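Local structure of uncharacterized protein DUF1234 (Pectobacterium atrosepticum SCRI1043, 3BDV) at residues R143-A148 / S153-V158; L129-H134 / L177-E182; M103-A108 / G171-G176; G84-C89 / Q149-E154; Y54-D59 / M111-D116. The protein is probably a serine hydrolase of the alpha/beta-hydrolase fold, binds calcium in the crystal and has no established substrate. All coordinates share one frame; numbering follows the deposited sequence.

Contact 1 (R143-A148 / S153-V158)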
# COMPACT_ATOMS: atom_id res chain seq x y z
N ARG A 143 -7.55 -6.39 15.34
CA ARG A 143 -6.10 -6.35 15.26
C ARG A 143 -5.61 -5.31 14.29
O ARG A 143 -4.53 -4.73 14.50
CB ARG A 143 -5.49 -7.72 14.91
CG ARG A 143 -5.55 -8.68 16.05
CD ARG A 143 -4.65 -8.32 17.20
NE ARG A 143 -3.25 -8.50 16.86
CZ ARG A 143 -2.23 -8.31 17.68
NH1 ARG A 143 -2.44 -7.87 18.89
NH2 ARG A 143 -0.99 -8.56 17.26
N ALA A 144 -6.36 -5.09 13.21
CA ALA A 144 -6.07 -3.95 12.31
C ALA A 144 -6.10 -2.65 13.10
O ALA A 144 -5.15 -1.82 12.97
CB ALA A 144 -7.08 -3.88 11.14
N GLN A 145 -7.09 -2.49 13.98
CA GLN A 145 -7.13 -1.33 14.86
C GLN A 145 -5.92 -1.20 15.77
O GLN A 145 -5.37 -0.09 15.96
CB GLN A 145 -8.37 -1.33 15.69
CG GLN A 145 -9.64 -1.10 14.86
CD GLN A 145 -10.85 -1.07 15.74
OE1 GLN A 145 -11.27 -2.10 16.30
NE2 GLN A 145 -11.43 0.13 15.90
N TYR A 146 -5.51 -2.33 16.34
CA TYR A 146 -4.28 -2.40 17.19
C TYR A 146 -3.06 -1.93 16.41
O TYR A 146 -2.26 -1.07 16.87
CB TYR A 146 -4.05 -3.85 17.69
CG TYR A 146 -2.69 -4.07 18.28
CD1 TYR A 146 -2.40 -3.69 19.59
CD2 TYR A 146 -1.66 -4.65 17.53
CE1 TYR A 146 -1.16 -3.88 20.12
CE2 TYR A 146 -0.39 -4.83 18.05
CZ TYR A 146 -0.14 -4.43 19.34
OH TYR A 146 1.12 -4.62 19.82
N TRP A 147 -2.86 -2.51 15.23
CA TRP A 147 -1.69 -2.14 14.45
C TRP A 147 -1.75 -0.69 13.96
O TRP A 147 -0.75 0.01 14.02
CB TRP A 147 -1.51 -3.10 13.29
CG TRP A 147 -1.00 -4.44 13.74
CD1 TRP A 147 -1.68 -5.62 13.82
CD2 TRP A 147 0.31 -4.71 14.20
NE1 TRP A 147 -0.85 -6.61 14.30
CE2 TRP A 147 0.38 -6.07 14.53
CE3 TRP A 147 1.46 -3.92 14.34
CZ2 TRP A 147 1.54 -6.64 15.04
CZ3 TRP A 147 2.62 -4.51 14.80
CH2 TRP A 147 2.66 -5.84 15.15
N ALA A 148 -2.90 -0.25 13.47
CA ALA A 148 -3.06 1.13 12.99
C ALA A 148 -2.69 2.09 14.13
O ALA A 148 -1.93 3.02 13.92
CB ALA A 148 -4.49 1.37 12.45
N SER A 153 -1.30 5.30 12.26
CA SER A 153 -1.92 5.37 10.97
C SER A 153 -3.39 5.68 11.12
O SER A 153 -4.03 5.24 12.07
CB SER A 153 -1.76 3.99 10.31
OG SER A 153 -2.49 3.88 9.10
N GLU A 154 -3.97 6.38 10.14
CA GLU A 154 -5.40 6.52 10.03
C GLU A 154 -5.94 5.15 9.66
O GLU A 154 -5.30 4.44 8.87
CB GLU A 154 -5.76 7.48 8.89
CG GLU A 154 -6.87 8.40 9.18
CD GLU A 154 -7.14 9.37 8.02
OE1 GLU A 154 -6.19 9.94 7.46
OE2 GLU A 154 -8.32 9.54 7.69
N LEU A 155 -7.10 4.79 10.18
CA LEU A 155 -7.70 3.48 9.94
C LEU A 155 -9.02 3.64 9.23
O LEU A 155 -9.94 4.24 9.74
CB LEU A 155 -7.90 2.74 11.26
CG LEU A 155 -8.28 1.25 11.27
CD1 LEU A 155 -9.85 1.06 11.08
CD2 LEU A 155 -7.48 0.42 10.26
N VAL A 156 -9.08 3.08 8.03
CA VAL A 156 -10.25 3.16 7.16
C VAL A 156 -10.89 1.81 7.13
O VAL A 156 -10.30 0.85 6.63
CB VAL A 156 -9.86 3.60 5.74
CG1 VAL A 156 -11.13 3.66 4.80
CG2 VAL A 156 -9.15 4.96 5.82
N ASP A 157 -12.05 1.74 7.75
CA ASP A 157 -12.93 0.54 7.77
C ASP A 157 -13.71 0.43 6.46
O ASP A 157 -14.56 1.25 6.18
CB ASP A 157 -13.85 0.69 8.99
CG ASP A 157 -14.77 -0.48 9.20
OD1 ASP A 157 -14.92 -1.33 8.29
OD2 ASP A 157 -15.34 -0.56 10.31
N VAL A 158 -13.39 -0.59 5.65
CA VAL A 158 -14.00 -0.85 4.35
C VAL A 158 -15.09 -1.94 4.46
O VAL A 158 -15.55 -2.47 3.45
CB VAL A 158 -12.95 -1.17 3.24
CG1 VAL A 158 -12.05 0.06 3.01
CG2 VAL A 158 -12.12 -2.41 3.60
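With CG swung opposite the backbone N (chi1 -169°) and its two methyls then set by chi2 of -83°, Leu155 turns CD2 onto Ala148 CB, 3.8 Å away. The contact is the return half of a beta-alpha-beta crossover, in which helix 141-151 links strand 128-132 to the edge strand 154-157. Helix and strand run nearly antiparallel here, their short axes 8.5 Å apart, a close approach allowed by the small side chains of Ala144 and Ala148 facing the strand. The methyl of Ala148 rests on CB, CG and CD2 of Leu155, whereas Ala144 CB reaches CD2 more loosely, at 4.4 Å. On the outer side, the CG methylene of Gln145 passes near the other methyl, CD1. Ser153 CB faces the helix end, beside Ala148 O, while its OG turns to the sheet: OG donates to Glu154 O from well above the carbonyl plane and is also hydrogen-bonded to Thr130 OG1 on the neighbouring strand. Where helix gives way to strand, one almost straight backbone bond joins the two segments: Ser153 N donates to Ala148 O at 2.9 Å, with an N-H...O angle of 177°.

Contact 2 (L129-H134 / L177-E182)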
# COMPACT_ATOMS: atom_id res chain seq x y z
N LEU A 129 -1.83 5.60 5.94
CA LEU A 129 -3.23 5.28 5.84
C LEU A 129 -3.37 3.75 5.75
O LEU A 129 -2.72 3.13 4.91
CB LEU A 129 -3.75 5.92 4.57
CG LEU A 129 -5.19 6.17 4.29
CD1 LEU A 129 -5.75 7.14 5.32
CD2 LEU A 129 -5.21 6.73 2.83
N THR A 130 -4.28 3.16 6.55
CA THR A 130 -4.49 1.72 6.60
C THR A 130 -5.95 1.40 6.29
O THR A 130 -6.83 2.01 6.89
CB THR A 130 -4.10 1.12 7.95
OG1 THR A 130 -2.69 1.34 8.17
CG2 THR A 130 -4.38 -0.43 8.03
N PHE A 131 -6.19 0.47 5.39
CA PHE A 131 -7.56 0.06 5.04
C PHE A 131 -7.72 -1.37 5.55
O PHE A 131 -6.87 -2.23 5.28
CB PHE A 131 -7.75 0.05 3.53
CG PHE A 131 -7.67 1.41 2.91
CD1 PHE A 131 -6.47 2.02 2.70
CD2 PHE A 131 -8.81 2.07 2.53
CE1 PHE A 131 -6.41 3.30 2.16
CE2 PHE A 131 -8.74 3.34 1.98
CZ PHE A 131 -7.55 3.95 1.80
N ALA A 132 -8.79 -1.59 6.32
CA ALA A 132 -9.01 -2.87 7.01
C ALA A 132 -10.41 -3.38 6.72
O ALA A 132 -11.35 -2.65 6.76
CB ALA A 132 -8.78 -2.71 8.50
N SER A 133 -10.52 -4.68 6.45
CA SER A 133 -11.79 -5.37 6.21
C SER A 133 -12.24 -6.14 7.49
O SER A 133 -11.40 -6.50 8.35
CB SER A 133 -11.60 -6.33 5.03
OG SER A 133 -12.65 -7.25 4.92
N HIS A 134 -13.56 -6.37 7.61
CA HIS A 134 -14.04 -7.15 8.73
C HIS A 134 -14.03 -8.66 8.49
O HIS A 134 -14.33 -9.40 9.41
CB HIS A 134 -15.46 -6.76 9.13
CG HIS A 134 -15.52 -5.49 9.88
ND1 HIS A 134 -15.68 -5.45 11.24
CD2 HIS A 134 -15.35 -4.21 9.46
CE1 HIS A 134 -15.66 -4.19 11.63
NE2 HIS A 134 -15.51 -3.41 10.57
N LEU A 177 -8.76 4.96 -4.74
CA LEU A 177 -8.18 6.06 -5.50
C LEU A 177 -8.58 7.42 -4.96
O LEU A 177 -7.76 8.33 -4.87
CB LEU A 177 -8.60 5.95 -6.96
CG LEU A 177 -7.97 4.83 -7.77
CD1 LEU A 177 -8.59 4.86 -9.16
CD2 LEU A 177 -6.39 4.95 -7.82
N LYS A 178 -9.86 7.57 -4.61
CA LYS A 178 -10.34 8.81 -3.96
C LYS A 178 -9.58 9.11 -2.67
O LYS A 178 -9.08 10.20 -2.49
CB LYS A 178 -11.85 8.74 -3.71
CG LYS A 178 -12.44 10.00 -3.03
CD LYS A 178 -13.93 9.87 -2.62
CE LYS A 178 -14.09 9.43 -1.13
NZ LYS A 178 -13.91 10.47 -0.04
N ARG A 179 -9.52 8.15 -1.75
CA ARG A 179 -8.74 8.35 -0.53
C ARG A 179 -7.27 8.63 -0.77
O ARG A 179 -6.67 9.45 -0.07
CB ARG A 179 -8.91 7.14 0.40
CG ARG A 179 -10.29 6.98 0.84
CD ARG A 179 -10.79 8.22 1.56
NE ARG A 179 -9.97 8.54 2.73
CZ ARG A 179 -10.26 8.20 3.99
NH1 ARG A 179 -11.38 7.56 4.28
NH2 ARG A 179 -9.44 8.59 4.97
N LEU A 180 -6.67 7.94 -1.71
CA LEU A 180 -5.30 8.18 -2.04
C LEU A 180 -5.08 9.62 -2.51
O LEU A 180 -4.11 10.25 -2.18
CB LEU A 180 -4.89 7.24 -3.16
CG LEU A 180 -3.45 7.38 -3.70
CD1 LEU A 180 -2.36 7.25 -2.60
CD2 LEU A 180 -3.25 6.42 -4.82
N ALA A 181 -6.00 10.13 -3.32
CA ALA A 181 -5.90 11.49 -3.79
C ALA A 181 -5.92 12.49 -2.64
O ALA A 181 -5.06 13.37 -2.55
CB ALA A 181 -7.09 11.75 -4.81
N GLU A 182 -6.85 12.30 -1.72
CA GLU A 182 -7.03 13.14 -0.55
C GLU A 182 -5.77 13.21 0.29
O GLU A 182 -5.32 14.29 0.69
CB GLU A 182 -8.19 12.62 0.28
CG GLU A 182 -9.55 12.78 -0.45
CD GLU A 182 -10.70 12.07 0.19
OE1 GLU A 182 -10.48 11.48 1.25
OE2 GLU A 182 -11.81 12.11 -0.37
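Arg179 meets Phe131 at the rim of the ring: its CB lies close to the ring plane, 3.7 Å from Phe131 CZ, and its CG comes up beside CE2 at 4.1 Å. The aliphatic root of the arginine, not its charge, therefore makes the contact with the aromatic ring. The guanidinium is turned 62° from the phenyl plane, so the two flat groups do not stack. Bends at chi2 and chi3 (-58° and -59°) fold the arginine back, bringing its head near Leu129. That leucine crosses the arginine side chain at about a right angle, and its CD1 lies 4.0 Å from Arg179 NH2, obliquely to the guanidinium.

The charged end is held mainly elsewhere. In the conformer given for Glu154, NH2 forms a salt bridge with its OE2, and NH1 is hydrogen-bonded to Tyr175 OH. Glu182 OE1, 3.3 Å from Arg179 NE, lies well out of the guanidinium plane and acts through charge alone, while Glu182 OE2 takes a 2.7 Å bond from Lys178 NZ.

The contact lays helix 174-185 against strand 128-132 of the parallel sheet. Val156 on strand 154-157 touches both Phe131 and Arg179; Met103 and Val105 of strand 99-105 flank Phe131, and helix 4-15 packs on the helix through Leu177 and Ala181.

Contact 3 (M103-A108 / G171-G176)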
# COMPACT_ATOMS: atom_id res chain seq x y z
N MSE A 103 0.51 3.71 2.15
CA MSE A 103 -0.90 3.28 2.14
C MSE A 103 -0.87 1.78 2.27
O MSE A 103 -0.29 1.10 1.40
CB MSE A 103 -1.59 3.71 0.84
CG MSE A 103 -2.93 3.16 0.69
SE MSE A 103 -3.88 4.20 -0.67
CE MSE A 103 -5.31 3.04 -1.05
N LEU A 104 -1.44 1.27 3.37
CA LEU A 104 -1.40 -0.15 3.77
C LEU A 104 -2.81 -0.72 3.60
O LEU A 104 -3.71 -0.45 4.37
CB LEU A 104 -0.92 -0.33 5.21
CG LEU A 104 0.40 0.35 5.50
CD1 LEU A 104 0.91 0.24 6.98
CD2 LEU A 104 1.46 -0.17 4.52
N VAL A 105 -2.97 -1.54 2.58
CA VAL A 105 -4.29 -2.05 2.27
C VAL A 105 -4.34 -3.51 2.66
O VAL A 105 -3.59 -4.33 2.12
CB VAL A 105 -4.59 -1.92 0.76
CG1 VAL A 105 -6.03 -2.53 0.46
CG2 VAL A 105 -4.44 -0.45 0.30
N ALA A 106 -5.21 -3.84 3.62
CA ALA A 106 -5.31 -5.22 4.14
C ALA A 106 -3.92 -5.75 4.56
O ALA A 106 -3.48 -6.82 4.15
CB ALA A 106 -5.98 -6.18 3.12
N PRO A 107 -3.24 -5.00 5.44
CA PRO A 107 -1.99 -5.53 5.96
C PRO A 107 -2.28 -6.85 6.66
O PRO A 107 -3.31 -6.98 7.32
CB PRO A 107 -1.55 -4.47 6.97
CG PRO A 107 -2.71 -3.89 7.41
CD PRO A 107 -3.65 -3.81 6.21
N ALA A 108 -1.40 -7.83 6.49
CA ALA A 108 -1.58 -9.09 7.16
C ALA A 108 -1.07 -9.01 8.62
O ALA A 108 -0.13 -8.29 8.89
CB ALA A 108 -0.86 -10.20 6.37
N GLY A 171 -10.37 -5.25 -8.25
CA GLY A 171 -11.39 -4.41 -8.88
C GLY A 171 -10.89 -3.00 -9.03
O GLY A 171 -9.85 -2.64 -8.50
N PRO A 172 -11.65 -2.17 -9.74
CA PRO A 172 -11.19 -0.82 -9.97
C PRO A 172 -11.01 0.00 -8.72
O PRO A 172 -10.24 0.89 -8.74
CB PRO A 172 -12.28 -0.18 -10.82
CG PRO A 172 -13.21 -1.19 -11.09
CD PRO A 172 -12.95 -2.43 -10.39
N TRP A 173 -11.81 -0.26 -7.69
CA TRP A 173 -11.73 0.43 -6.40
C TRP A 173 -11.49 1.93 -6.47
O TRP A 173 -10.45 2.45 -6.03
CB TRP A 173 -10.67 -0.25 -5.51
CG TRP A 173 -10.85 0.04 -4.01
CD1 TRP A 173 -12.01 0.32 -3.33
CD2 TRP A 173 -9.79 0.08 -3.04
NE1 TRP A 173 -11.74 0.50 -2.00
CE2 TRP A 173 -10.39 0.39 -1.80
CE3 TRP A 173 -8.42 -0.14 -3.09
CZ2 TRP A 173 -9.65 0.49 -0.63
CZ3 TRP A 173 -7.66 0.01 -1.95
CH2 TRP A 173 -8.28 0.31 -0.73
N GLU A 174 -12.49 2.62 -7.00
CA GLU A 174 -12.45 4.06 -7.06
C GLU A 174 -12.37 4.69 -5.67
O GLU A 174 -11.72 5.75 -5.52
CB GLU A 174 -13.66 4.58 -7.83
CG GLU A 174 -13.57 4.26 -9.29
CD GLU A 174 -13.67 5.47 -10.18
OE1 GLU A 174 -13.99 6.57 -9.69
OE2 GLU A 174 -13.42 5.32 -11.38
N TYR A 175 -12.98 4.06 -4.66
CA TYR A 175 -12.90 4.62 -3.30
C TYR A 175 -11.46 4.67 -2.81
O TYR A 175 -11.05 5.68 -2.20
CB TYR A 175 -13.80 3.88 -2.27
CG TYR A 175 -13.81 4.63 -0.94
CD1 TYR A 175 -14.53 5.81 -0.80
CD2 TYR A 175 -13.08 4.18 0.14
CE1 TYR A 175 -14.53 6.51 0.40
CE2 TYR A 175 -13.08 4.87 1.35
CZ TYR A 175 -13.78 6.04 1.46
OH TYR A 175 -13.73 6.76 2.64
N GLY A 176 -10.67 3.63 -3.07
CA GLY A 176 -9.25 3.68 -2.74
C GLY A 176 -8.49 4.79 -3.46
O GLY A 176 -7.63 5.49 -2.87
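Gly176 O, which lies close to Leu180 N one turn further along its helix, is also met from the sheet by the methyl CE of Met103, a selenomethionine, at 3.8 Å. That is the one polar atom in an otherwise apolar, buried contact. Met103 reaches it with a fully extended chain: CG stands opposite the backbone N (chi1 172°) and the torsions beyond are also near 180°, carrying CE straight off the strand.

CE fills the angle between Gly176 and the indole of Trp173, which approaches from the opposite direction and offers CZ3 at 3.9 Å. Val105, two residues along the strand, meets the same end of the six-membered ring with both methyls. Its CG1 sits obliquely 3.8 Å from Trp173 CH2, whereas CG2 comes to the rim in the ring plane, 4.0 Å from CZ3. One face of the indole is covered from its own segment, because Gly176 CA sits 3.5 Å above the ring centre; the glycine has no side chain to hold the two apart. Trp173 is the N-cap residue of helix 174-185, and its ring reaches back under the first turn, packing the helix start on the central parallel sheet of the alpha/beta-hydrolase fold.

Around this site, Phe131 of strand 128-132, Phe170 and Trp34 each meet the Trp173 ring edge-to-face. Helix 34-41 also supplies Trp38 against Met103, so the C-terminal end of strand 99-105, near the middle of the parallel sheet, packs against helices 34-41 and 174-185, beside strand 128-132.

Contact 4 (G84-C89 / Q149-E154)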
# COMPACT_ATOMS: atom_id res chain seq x y z
N GLY A 84 2.84 -7.35 1.10
CA GLY A 84 3.42 -6.13 0.56
C GLY A 84 3.29 -4.95 1.50
O GLY A 84 4.21 -4.14 1.59
N ALA A 85 2.18 -4.84 2.21
CA ALA A 85 2.01 -3.75 3.13
C ALA A 85 2.92 -3.92 4.33
O ALA A 85 3.46 -2.95 4.86
CB ALA A 85 0.54 -3.65 3.60
N LEU A 86 3.05 -5.16 4.81
CA LEU A 86 4.07 -5.42 5.85
C LEU A 86 5.45 -5.02 5.38
O LEU A 86 6.22 -4.42 6.15
CB LEU A 86 4.06 -6.85 6.34
CG LEU A 86 2.73 -7.23 7.00
CD1 LEU A 86 2.78 -8.68 7.52
CD2 LEU A 86 2.32 -6.25 8.09
N ALA A 87 5.81 -5.37 4.16
CA ALA A 87 7.14 -4.98 3.69
C ALA A 87 7.32 -3.48 3.66
O ALA A 87 8.38 -2.97 4.03
CB ALA A 87 7.41 -5.59 2.30
N ALA A 88 6.27 -2.75 3.25
CA ALA A 88 6.28 -1.30 3.17
C ALA A 88 6.53 -0.78 4.59
O ALA A 88 7.36 0.10 4.81
CB ALA A 88 4.96 -0.72 2.62
N CYS A 89 5.82 -1.36 5.56
CA CYS A 89 5.97 -0.97 6.94
C CYS A 89 7.41 -1.19 7.42
O CYS A 89 8.00 -0.33 8.02
CB CYS A 89 4.98 -1.74 7.78
SG CYS A 89 5.10 -1.51 9.52
N GLN A 149 -3.20 1.84 15.34
CA GLN A 149 -2.96 2.71 16.47
C GLN A 149 -1.48 2.68 16.80
O GLN A 149 -0.84 3.74 16.97
CB GLN A 149 -3.79 2.29 17.67
CG GLN A 149 -3.67 3.18 18.90
CD GLN A 149 -4.58 2.72 20.05
OE1 GLN A 149 -4.68 1.52 20.34
NE2 GLN A 149 -5.26 3.66 20.71
N ALA A 150 -0.89 1.50 16.83
CA ALA A 150 0.55 1.40 17.12
C ALA A 150 1.39 2.15 16.09
O ALA A 150 2.38 2.77 16.46
CB ALA A 150 0.95 -0.02 17.15
N TRP A 151 1.02 2.03 14.81
CA TRP A 151 1.78 2.61 13.70
C TRP A 151 1.49 4.11 13.52
O TRP A 151 2.13 4.77 12.70
CB TRP A 151 1.46 1.90 12.40
CG TRP A 151 1.92 0.47 12.27
CD1 TRP A 151 2.98 -0.10 12.88
CD2 TRP A 151 1.35 -0.53 11.44
NE1 TRP A 151 3.10 -1.40 12.51
CE2 TRP A 151 2.10 -1.70 11.63
CE3 TRP A 151 0.21 -0.58 10.60
CZ2 TRP A 151 1.82 -2.87 10.97
CZ3 TRP A 151 -0.07 -1.78 9.94
CH2 TRP A 151 0.73 -2.90 10.15
N ASP A 152 0.55 4.63 14.31
CA ASP A 152 0.04 6.00 14.15
C ASP A 152 -0.49 6.24 12.73
O ASP A 152 -0.20 7.25 12.09
CB ASP A 152 1.14 7.02 14.49
CG ASP A 152 0.59 8.36 14.88
OD1 ASP A 152 -0.64 8.53 15.05
OD2 ASP A 152 1.44 9.25 15.05
N SER A 153 -1.30 5.30 12.26
CA SER A 153 -1.92 5.37 10.97
C SER A 153 -3.39 5.68 11.12
O SER A 153 -4.03 5.24 12.07
CB SER A 153 -1.76 3.99 10.31
OG SER A 153 -2.49 3.88 9.10
N GLU A 154 -3.97 6.38 10.14
CA GLU A 154 -5.40 6.52 10.03
C GLU A 154 -5.94 5.15 9.66
O GLU A 154 -5.30 4.44 8.87
CB GLU A 154 -5.76 7.48 8.89
CG GLU A 154 -6.87 8.40 9.18
CD GLU A 154 -7.14 9.37 8.02
OE1 GLU A 154 -6.19 9.94 7.46
OE2 GLU A 154 -8.32 9.54 7.69
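A sulfur-aromatic contact joins Cys89 to Trp151: in the conformer given, one of two deposited for Cys89, SG lies over one face of the indole, 3.4 Å above its plane and offset toward the rim. Measured to the centroid of the five-membered ring, the sulfur is 3.9 Å away and 30° off the normal. Its nearest ring atom is Trp151 NE1, at 3.6 Å. The thiol gets there because SG points opposite the backbone N of Cys89 (chi1 175°), from helix 83-93 toward the indole.

Apolar packing is slighter. Leu86, one turn earlier, brings CD2 to 4.2 Å from Trp151 CH2, oblique to the ring, and Leu104 of strand 99-105 also touches the indole.

The polar interaction of the ring lies outside the two segments: the indole NE1 is hydrogen-bonded to Gln120 O, which would help to fix the rotation of the ring. Backbone bonds then shape the helix end that carries the tryptophan. Asp152 takes positive phi, and its N bonds back to Gln149 O at 3.1 Å. Asp152 is also a calcium ligand in a crystal of this protein, though no ion is bound to it here. With the bond from Ser153 N to Ala148 O, this is a Schellman motif closing helix 141-151.

Contact 5 (Y54-D59 / M111-D116)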
# COMPACT_ATOMS: atom_id res chain seq x y z
N TYR A 54 6.09 -16.65 -4.82
CA TYR A 54 5.27 -17.64 -4.13
C TYR A 54 5.73 -17.98 -2.74
O TYR A 54 5.04 -18.66 -2.03
CB TYR A 54 5.09 -18.90 -4.97
CG TYR A 54 4.00 -18.71 -5.98
CD1 TYR A 54 4.18 -17.86 -7.08
CD2 TYR A 54 2.77 -19.34 -5.83
CE1 TYR A 54 3.20 -17.66 -7.97
CE2 TYR A 54 1.78 -19.16 -6.74
CZ TYR A 54 1.99 -18.31 -7.81
OH TYR A 54 1.02 -18.09 -8.76
N GLN A 55 6.86 -17.47 -2.33
CA GLN A 55 7.34 -17.71 -0.99
C GLN A 55 7.42 -16.39 -0.27
O GLN A 55 8.07 -15.49 -0.76
CB GLN A 55 8.72 -18.40 -1.02
CG GLN A 55 8.65 -19.89 -0.66
N ALA A 56 6.76 -16.27 0.88
CA ALA A 56 6.82 -15.04 1.69
C ALA A 56 8.23 -14.94 2.20
O ALA A 56 8.66 -15.77 2.95
CB ALA A 56 5.89 -15.09 2.84
N ASP A 57 8.97 -13.95 1.77
CA ASP A 57 10.29 -13.72 2.31
C ASP A 57 10.45 -12.24 2.46
O ASP A 57 10.40 -11.51 1.46
CB ASP A 57 11.33 -14.29 1.37
CG ASP A 57 12.73 -14.21 1.94
OD1 ASP A 57 13.35 -13.12 1.92
OD2 ASP A 57 13.23 -15.28 2.34
N LEU A 58 10.58 -11.76 3.70
CA LEU A 58 10.52 -10.33 3.95
C LEU A 58 11.70 -9.64 3.27
O LEU A 58 11.55 -8.58 2.64
CB LEU A 58 10.51 -10.03 5.45
CG LEU A 58 10.45 -8.56 5.84
CD1 LEU A 58 9.23 -7.90 5.22
CD2 LEU A 58 10.40 -8.46 7.35
N ASP A 59 12.86 -10.24 3.40
CA ASP A 59 14.09 -9.63 2.87
C ASP A 59 14.03 -9.49 1.35
O ASP A 59 14.43 -8.48 0.81
CB ASP A 59 15.31 -10.44 3.26
CG ASP A 59 15.68 -10.32 4.73
OD1 ASP A 59 15.38 -9.29 5.36
OD2 ASP A 59 16.27 -11.27 5.26
N MSE A 111 2.20 -12.55 12.31
CA MSE A 111 2.36 -13.95 12.65
C MSE A 111 1.98 -14.88 11.51
O MSE A 111 2.57 -15.97 11.40
CB MSE A 111 1.57 -14.27 13.93
CG MSE A 111 1.56 -15.73 14.39
SE MSE A 111 3.13 -16.01 15.41
CE MSE A 111 2.63 -15.03 17.05
N ARG A 112 1.00 -14.50 10.67
CA ARG A 112 0.59 -15.36 9.59
C ARG A 112 1.72 -15.69 8.65
O ARG A 112 1.64 -16.66 7.95
CB ARG A 112 -0.50 -14.69 8.77
CG ARG A 112 -1.77 -14.34 9.54
CD ARG A 112 -2.59 -15.51 9.93
NE ARG A 112 -2.11 -16.24 11.08
CZ ARG A 112 -2.26 -15.85 12.33
NH1 ARG A 112 -2.87 -14.70 12.63
NH2 ARG A 112 -1.85 -16.64 13.33
N PHE A 113 2.72 -14.84 8.59
CA PHE A 113 3.86 -15.09 7.73
C PHE A 113 5.15 -15.20 8.55
O PHE A 113 6.26 -15.08 8.01
CB PHE A 113 3.96 -13.94 6.71
CG PHE A 113 2.87 -13.94 5.70
CD1 PHE A 113 2.84 -14.85 4.69
CD2 PHE A 113 1.85 -12.99 5.76
CE1 PHE A 113 1.81 -14.82 3.77
CE2 PHE A 113 0.88 -12.93 4.83
CZ PHE A 113 0.83 -13.86 3.85
N GLU A 114 5.01 -15.52 9.83
CA GLU A 114 6.18 -15.70 10.74
C GLU A 114 7.18 -14.56 10.70
O GLU A 114 8.40 -14.77 10.69
CB GLU A 114 6.87 -17.03 10.47
CG GLU A 114 5.94 -18.22 10.66
CD GLU A 114 6.68 -19.53 10.58
OE1 GLU A 114 7.29 -19.92 11.58
OE2 GLU A 114 6.66 -20.15 9.54
N ILE A 115 6.67 -13.34 10.64
CA ILE A 115 7.49 -12.14 10.71
C ILE A 115 7.02 -11.19 11.84
O ILE A 115 7.30 -9.99 11.85
CB ILE A 115 7.64 -11.41 9.35
CG1 ILE A 115 6.28 -10.94 8.78
CG2 ILE A 115 8.45 -12.27 8.37
CD1 ILE A 115 6.48 -9.85 7.74
N ASP A 116 6.41 -11.79 12.83
CA ASP A 116 6.07 -11.13 14.10
C ASP A 116 7.28 -10.62 14.85
O ASP A 116 7.13 -9.76 15.73
CB ASP A 116 5.29 -12.09 15.01
CG ASP A 116 5.95 -13.48 15.12
OD1 ASP A 116 6.19 -14.16 14.08
OD2 ASP A 116 6.20 -13.90 16.28
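Ala56 sets its CB against the ring of Phe113, 3.6 Å from CD1 and 4.2 Å from CE1, coming in obliquely to the ring. A second apolar pair lies two residues further on in each segment, where Leu58 CD2 and Ile115 CD1 approach to 4.2 Å and the two side chains cross at a slant. These two touches, alanine to aromatic and leucine to isoleucine, carry the whole contact.

Ile115 has its CG1 between the backbone N and the carbonyl carbon (chi1 60°), an unfavoured placement, and this directs CD1 toward Leu58. The turn leading into it is closed by the bond from Glu114 N to Met111 O, 2.9 Å long, and Glu114 itself has positive phi. Together they reverse the chain, so that Phe113 and Ile115 both face the 54-59 segment. On that segment, Asp57 is the N-cap of helix 58-70, with OD1 hydrogen-bonded to Arg60 N; its CB points away from the contact, leaving Ala56 and Leu58 to face it. Asp59 ties the same helix start to the loop through a salt bridge with Arg118.

Further out, Phe83 meets Phe113 edge-to-face and also touches Ala56 and Ile115. It belongs to what is probably the nucleophile elbow, between strand 76-81 and helix 83-93. The contact therefore brings the start of helix 58-70 and the long loop between strands 99-105 and 128-132 together over the beginning of helix 83-93, with Leu86 touching Ile115 and His90 touching Leu58.

Overall arrangement
Contacts 2 and 3, centred 6 Å apart, bind helix 174-185 to neighbouring strands of the sheet, and Phe131 of contact 2 packs directly on both Met103 and Trp173 of contact 3. Contacts 1 and 4 share Ser153 and Glu154; Ser153 OG lies 2.7 Å from Thr130 OG1 of contact 2, a probable hydrogen bond. Leu104, in the 103-108 segment of contact 3, reaches Trp151 of contact 4. Contact 5 is more peripheral, its centre about 17 Å from the chain centre, but joins contact 4 through Ile115 on Leu86. Contact 4 includes Gly84 of the probable nucleophile elbow, and Phe113 of contact 5 touches that elbow. A bound calcium ion lies about 9 Å from the Ile115 side chain.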